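Mannose-6-phosphate isomerase (Helicobacter pylori, PDB 2QH5) probably makes GDP-mannose and diphosphate from mannose 1-phosphate and GTP through this guanylyltransferase domain, the N-terminal part of a longer two-function enzyme. Local coordinates at residues Leu39-Val51 with Ile108-Tyr122. Numbering follows the deposited sequence.
Sequences LFELSFKRNASLV and IVTPSDHLIKDLQAY
Helix 39-48 of the nucleotidyltransferase domain packs over the end of strand 106-111 and the loop leading into helix 119-134; Arg-46 and Asn-47 reach into that junction. The methylene CD of Arg-46 sits 3.7 Å from the centroid of the Tyr-122 ring and 10° off its normal, a CH-pi contact over the face. The Arg-46 chain bends about its CG-CD bond (chi3 35°), and NH2 donates to His-114 O at 2.9 Å, from above the carbonyl plane. The guanidinium lies between Ile-116 CB on one face and Ser-43 CA on the other, which restrains its tilt. The helix axis runs nearly antiparallel (160°) to strand 108-111, as expected for a helix covering the parallel strands of a GT-A, Rossmann-like sheet; Thr-110 on that strand bonds Asn-7 of strand 5-10. Asn-47 ND2 donates to Ser-43 O at 2.9 Å, in the carbonyl plane, which fixes the amide, while its OD1 lies at the edge of the Tyr-122 ring, in its plane, 2.4 Å from OH, a bond whose exact length is doubtful. One water links Asn-47 ND2, Tyr-122 OH and, weakly, Arg-46 NH1. Near the helix start, Leu-39 CD2 rests 4.1 Å from Leu-115 CB.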
loop_
_atom_site.group_PDB
_atom_site.type_symbol
_atom_site.label_atom_id
_atom_site.label_comp_id
_atom_site.label_asym_id
_atom_site.label_seq_id
_atom_site.Cartn_x
_atom_site.Cartn_y
_atom_site.Cartn_z
ATOM N N LEU A 39 -5.880 -10.471 -10.502
ATOM C CA LEU A 39 -5.094 -10.125 -9.311
ATOM C C LEU A 39 -5.803 -9.061 -8.484
ATOM O O LEU A 39 -5.900 -9.183 -7.260
ATOM C CB LEU A 39 -3.714 -9.615 -9.709
ATOM C CG LEU A 39 -2.692 -10.673 -10.101
ATOM C CD1 LEU A 39 -1.425 -10.018 -10.655
ATOM C CD2 LEU A 39 -2.382 -11.560 -8.904
ATOM N N PHE A 40 -6.307 -8.038 -9.177
ATOM C CA PHE A 40 -7.087 -6.959 -8.587
ATOM C C PHE A 40 -8.271 -7.449 -7.743
ATOM O O PHE A 40 -8.398 -7.060 -6.582
ATOM C CB PHE A 40 -7.558 -5.976 -9.677
ATOM C CG PHE A 40 -8.479 -4.896 -9.168
ATOM C CD1 PHE A 40 -7.966 -3.760 -8.555
ATOM C CD2 PHE A 40 -9.859 -5.023 -9.297
ATOM C CE1 PHE A 40 -8.814 -2.780 -8.068
ATOM C CE2 PHE A 40 -10.709 -4.044 -8.816
ATOM C CZ PHE A 40 -10.189 -2.925 -8.199
ATOM N N GLU A 41 -9.131 -8.298 -8.307
ATOM C CA GLU A 41 -10.283 -8.796 -7.542
ATOM C C GLU A 41 -9.901 -9.808 -6.460
ATOM O O GLU A 41 -10.593 -9.935 -5.450
ATOM C CB GLU A 41 -11.375 -9.354 -8.455
ATOM C CG GLU A 41 -11.014 -10.611 -9.204
ATOM C CD GLU A 41 -12.154 -11.098 -10.071
ATOM O OE1 GLU A 41 -12.091 -10.875 -11.299
ATOM O OE2 GLU A 41 -13.119 -11.680 -9.520
ATOM N N LEU A 42 -8.793 -10.515 -6.670
ATOM C CA LEU A 42 -8.234 -11.388 -5.642
ATOM C C LEU A 42 -7.742 -10.564 -4.453
ATOM O O LEU A 42 -8.076 -10.871 -3.299
ATOM C CB LEU A 42 -7.098 -12.233 -6.221
ATOM C CG LEU A 42 -7.292 -13.727 -6.531
ATOM C CD1 LEU A 42 -8.735 -14.251 -6.359
ATOM C CD2 LEU A 42 -6.748 -14.012 -7.922
ATOM N N SER A 43 -6.966 -9.516 -4.752
ATOM C CA SER A 43 -6.472 -8.575 -3.747
ATOM C C SER A 43 -7.613 -7.835 -3.044
ATOM O O SER A 43 -7.534 -7.562 -1.848
ATOM C CB SER A 43 -5.515 -7.565 -4.374
ATOM O OG SER A 43 -4.328 -8.181 -4.847
ATOM N N PHE A 44 -8.670 -7.518 -3.786
ATOM C CA PHE A 44 -9.832 -6.867 -3.200
ATOM C C PHE A 44 -10.512 -7.781 -2.190
ATOM O O PHE A 44 -10.732 -7.390 -1.041
ATOM C CB PHE A 44 -10.847 -6.414 -4.270
ATOM C CG PHE A 44 -12.078 -5.787 -3.680
ATOM C CD1 PHE A 44 -13.255 -6.509 -3.553
ATOM C CD2 PHE A 44 -12.039 -4.496 -3.188
ATOM C CE1 PHE A 44 -14.379 -5.937 -2.951
ATOM C CE2 PHE A 44 -13.163 -3.919 -2.590
ATOM C CZ PHE A 44 -14.330 -4.640 -2.476
ATOM N N LYS A 45 -10.827 -8.997 -2.641
ATOM C CA LYS A 45 -11.594 -9.984 -1.871
ATOM C C LYS A 45 -10.883 -10.372 -0.581
ATOM O O LYS A 45 -11.511 -10.467 0.478
ATOM C CB LYS A 45 -11.849 -11.235 -2.728
ATOM C CG LYS A 45 -12.766 -12.289 -2.102
ATOM C CD LYS A 45 -12.770 -13.585 -2.919
ATOM C CE LYS A 45 -13.798 -14.587 -2.384
ATOM N NZ LYS A 45 -13.742 -15.894 -3.108
ATOM N N ARG A 46 -9.572 -10.585 -0.688
ATOM C CA ARG A 46 -8.740 -11.022 0.432
ATOM C C ARG A 46 -8.706 -10.034 1.598
ATOM O O ARG A 46 -8.735 -10.455 2.753
ATOM C CB ARG A 46 -7.342 -11.395 -0.073
ATOM C CG ARG A 46 -6.165 -10.805 0.665
ATOM C CD ARG A 46 -4.836 -11.365 0.151
ATOM N NE ARG A 46 -4.819 -11.638 -1.289
ATOM C CZ ARG A 46 -4.113 -10.951 -2.186
ATOM N NH1 ARG A 46 -3.350 -9.927 -1.813
ATOM N NH2 ARG A 46 -4.170 -11.291 -3.468
ATOM N N ASN A 47 -8.694 -8.731 1.296
ATOM C CA ASN A 47 -8.677 -7.692 2.335
ATOM C C ASN A 47 -10.037 -7.165 2.765
ATOM O O ASN A 47 -10.162 -6.606 3.851
ATOM C CB ASN A 47 -7.809 -6.521 1.908
ATOM C CG ASN A 47 -6.357 -6.903 1.753
ATOM O OD1 ASN A 47 -5.606 -6.938 2.728
ATOM N ND2 ASN A 47 -5.948 -7.183 0.524
ATOM N N ALA A 48 -11.054 -7.326 1.922
ATOM C CA ALA A 48 -12.375 -6.741 2.200
ATOM C C ALA A 48 -13.020 -7.341 3.449
ATOM O O ALA A 48 -13.776 -6.664 4.166
ATOM C CB ALA A 48 -13.294 -6.896 0.991
ATOM N N SER A 49 -12.687 -8.607 3.700
ATOM C CA SER A 49 -13.203 -9.399 4.814
ATOM C C SER A 49 -12.632 -8.942 6.157
ATOM O O SER A 49 -13.262 -9.118 7.207
ATOM C CB SER A 49 -12.820 -10.860 4.594
ATOM O OG SER A 49 -12.412 -11.072 3.251
ATOM N N LEU A 50 -11.435 -8.361 6.105
ATOM C CA LEU A 50 -10.678 -7.990 7.296
ATOM C C LEU A 50 -10.909 -6.527 7.657
ATOM O O LEU A 50 -10.391 -6.034 8.661
ATOM C CB LEU A 50 -9.180 -8.232 7.055
ATOM C CG LEU A 50 -8.757 -9.449 6.215
ATOM C CD1 LEU A 50 -7.262 -9.472 5.992
ATOM C CD2 LEU A 50 -9.202 -10.763 6.836
ATOM N N VAL A 51 -11.710 -5.839 6.848
ATOM C CA VAL A 51 -11.700 -4.386 6.847
ATOM C C VAL A 51 -13.106 -3.784 6.883
ATOM O O VAL A 51 -14.073 -4.462 6.539
ATOM C CB VAL A 51 -10.872 -3.903 5.629
ATOM C CG1 VAL A 51 -11.744 -3.328 4.515
ATOM C CG2 VAL A 51 -9.793 -2.968 6.064
ATOM N N ILE A 108 -4.740 -0.336 6.136
ATOM C CA ILE A 108 -4.085 -1.518 5.612
ATOM C C ILE A 108 -3.847 -1.249 4.130
ATOM O O ILE A 108 -4.793 -1.264 3.343
ATOM C CB ILE A 108 -4.960 -2.776 5.807
ATOM C CG1 ILE A 108 -5.283 -2.987 7.285
ATOM C CG2 ILE A 108 -4.273 -4.025 5.242
ATOM C CD1 ILE A 108 -6.323 -4.062 7.530
ATOM N N VAL A 109 -2.587 -0.995 3.772
ATOM C CA VAL A 109 -2.189 -0.572 2.424
ATOM C C VAL A 109 -1.678 -1.764 1.620
ATOM O O VAL A 109 -0.660 -2.354 1.958
ATOM C CB VAL A 109 -1.099 0.531 2.487
ATOM C CG1 VAL A 109 -0.589 0.876 1.104
ATOM C CG2 VAL A 109 -1.636 1.775 3.178
ATOM N N THR A 110 -2.396 -2.110 0.553
ATOM C CA THR A 110 -2.186 -3.374 -0.160
ATOM C C THR A 110 -2.144 -3.178 -1.667
ATOM O O THR A 110 -3.157 -2.832 -2.261
ATOM C CB THR A 110 -3.332 -4.390 0.158
ATOM O OG1 THR A 110 -4.619 -3.790 -0.087
ATOM C CG2 THR A 110 -3.275 -4.821 1.610
ATOM N N PRO A 111 -0.977 -3.406 -2.297
ATOM C CA PRO A 111 -0.916 -3.372 -3.760
ATOM C C PRO A 111 -1.794 -4.459 -4.389
ATOM O O PRO A 111 -1.978 -5.519 -3.803
ATOM C CB PRO A 111 0.569 -3.631 -4.060
ATOM C CG PRO A 111 1.287 -3.284 -2.796
ATOM C CD PRO A 111 0.341 -3.688 -1.703
ATOM N N SER A 112 -2.330 -4.188 -5.575
ATOM C CA SER A 112 -3.334 -5.058 -6.191
ATOM C C SER A 112 -2.736 -6.193 -7.017
ATOM O O SER A 112 -3.399 -7.199 -7.250
ATOM C CB SER A 112 -4.276 -4.233 -7.067
ATOM O OG SER A 112 -3.539 -3.455 -7.991
ATOM N N ASP A 113 -1.489 -6.026 -7.453
ATOM C CA ASP A 113 -0.798 -7.028 -8.276
ATOM C C ASP A 113 -0.106 -8.122 -7.446
ATOM O O ASP A 113 0.994 -8.576 -7.781
ATOM C CB ASP A 113 0.198 -6.353 -9.237
ATOM C CG ASP A 113 1.161 -5.399 -8.527
ATOM O OD1 ASP A 113 1.671 -4.468 -9.186
ATOM O OD2 ASP A 113 1.414 -5.567 -7.317
ATOM N N HIS A 114 -0.762 -8.537 -6.364
ATOM C CA HIS A 114 -0.222 -9.540 -5.456
ATOM C C HIS A 114 -1.003 -10.839 -5.511
ATOM O O HIS A 114 -2.240 -10.839 -5.529
ATOM C CB HIS A 114 -0.235 -9.028 -4.014
ATOM C CG HIS A 114 0.928 -8.149 -3.667
ATOM N ND1 HIS A 114 0.962 -7.388 -2.517
ATOM C CD2 HIS A 114 2.091 -7.903 -4.317
ATOM C CE1 HIS A 114 2.102 -6.723 -2.469
ATOM N NE2 HIS A 114 2.802 -7.013 -3.550
ATOM N N LEU A 115 -0.267 -11.945 -5.524
ATOM C CA LEU A 115 -0.861 -13.266 -5.392
ATOM C C LEU A 115 -0.470 -13.845 -4.032
ATOM O O LEU A 115 0.715 -13.989 -3.714
ATOM C CB LEU A 115 -0.404 -14.186 -6.526
ATOM C CG LEU A 115 -1.419 -15.141 -7.169
ATOM C CD1 LEU A 115 -0.684 -16.093 -8.113
ATOM C CD2 LEU A 115 -2.263 -15.924 -6.151
ATOM N N ILE A 116 -1.483 -14.151 -3.231
ATOM C CA ILE A 116 -1.291 -14.721 -1.910
ATOM C C ILE A 116 -2.255 -15.894 -1.790
ATOM O O ILE A 116 -3.474 -15.716 -1.844
ATOM C CB ILE A 116 -1.512 -13.661 -0.800
ATOM C CG1 ILE A 116 -0.304 -12.721 -0.730
ATOM C CG2 ILE A 116 -1.721 -14.319 0.561
ATOM C CD1 ILE A 116 -0.615 -11.327 -0.237
ATOM N N LYS A 117 -1.692 -17.093 -1.652
ATOM C CA LYS A 117 -2.473 -18.326 -1.674
ATOM C C LYS A 117 -2.868 -18.845 -0.289
ATOM O O LYS A 117 -4.017 -19.240 -0.081
ATOM C CB LYS A 117 -1.752 -19.401 -2.488
ATOM C CG LYS A 117 -1.983 -19.266 -3.986
ATOM C CD LYS A 117 -0.792 -19.759 -4.791
ATOM C CE LYS A 117 0.344 -18.744 -4.773
ATOM N NZ LYS A 117 1.546 -19.224 -5.509
ATOM N N ASP A 118 -1.927 -18.842 0.654
ATOM C CA ASP A 118 -2.257 -19.205 2.031
ATOM C C ASP A 118 -2.954 -18.024 2.695
ATOM O O ASP A 118 -2.305 -17.092 3.163
ATOM C CB ASP A 118 -1.008 -19.625 2.816
ATOM C CG ASP A 118 -1.342 -20.401 4.089
ATOM O OD1 ASP A 118 -0.676 -21.427 4.341
ATOM O OD2 ASP A 118 -2.260 -19.996 4.840
ATOM N N LEU A 119 -4.281 -18.075 2.726
ATOM C CA LEU A 119 -5.088 -16.968 3.223
ATOM C C LEU A 119 -5.155 -16.929 4.750
ATOM O O LEU A 119 -5.464 -15.890 5.337
ATOM C CB LEU A 119 -6.490 -17.025 2.608
ATOM C CG LEU A 119 -7.349 -15.757 2.677
ATOM C CD1 LEU A 119 -7.925 -15.402 1.309
ATOM C CD2 LEU A 119 -8.447 -15.888 3.735
ATOM N N GLN A 120 -4.867 -18.057 5.391
ATOM C CA GLN A 120 -4.874 -18.116 6.854
ATOM C C GLN A 120 -3.603 -17.494 7.431
ATOM O O GLN A 120 -3.655 -16.765 8.424
ATOM C CB GLN A 120 -5.064 -19.555 7.356
ATOM C CG GLN A 120 -5.491 -19.647 8.824
ATOM C CD GLN A 120 -6.634 -18.697 9.167
ATOM O OE1 GLN A 120 -7.727 -18.792 8.606
ATOM N NE2 GLN A 120 -6.380 -17.773 10.090
ATOM N N ALA A 121 -2.474 -17.779 6.789
ATOM C CA ALA A 121 -1.193 -17.176 7.142
ATOM C C ALA A 121 -1.190 -15.670 6.861
ATOM O O ALA A 121 -0.493 -14.902 7.542
ATOM C CB ALA A 121 -0.068 -17.859 6.386
ATOM N N TYR A 122 -1.969 -15.263 5.853
ATOM C CA TYR A 122 -2.173 -13.853 5.531
ATOM C C TYR A 122 -2.950 -13.157 6.634
ATOM O O TYR A 122 -2.562 -12.086 7.092
ATOM C CB TYR A 122 -2.927 -13.694 4.208
ATOM C CG TYR A 122 -3.111 -12.247 3.801
ATOM C CD1 TYR A 122 -2.082 -11.550 3.175
ATOM C CD2 TYR A 122 -4.306 -11.568 4.057
ATOM C CE1 TYR A 122 -2.230 -10.228 2.813
ATOM C CE2 TYR A 122 -4.463 -10.238 3.697
ATOM C CZ TYR A 122 -3.419 -9.575 3.074
ATOM O OH TYR A 122 -3.547 -8.258 2.698
HETATM O O HOH W 1 -3.544 -7.920 -0.044
#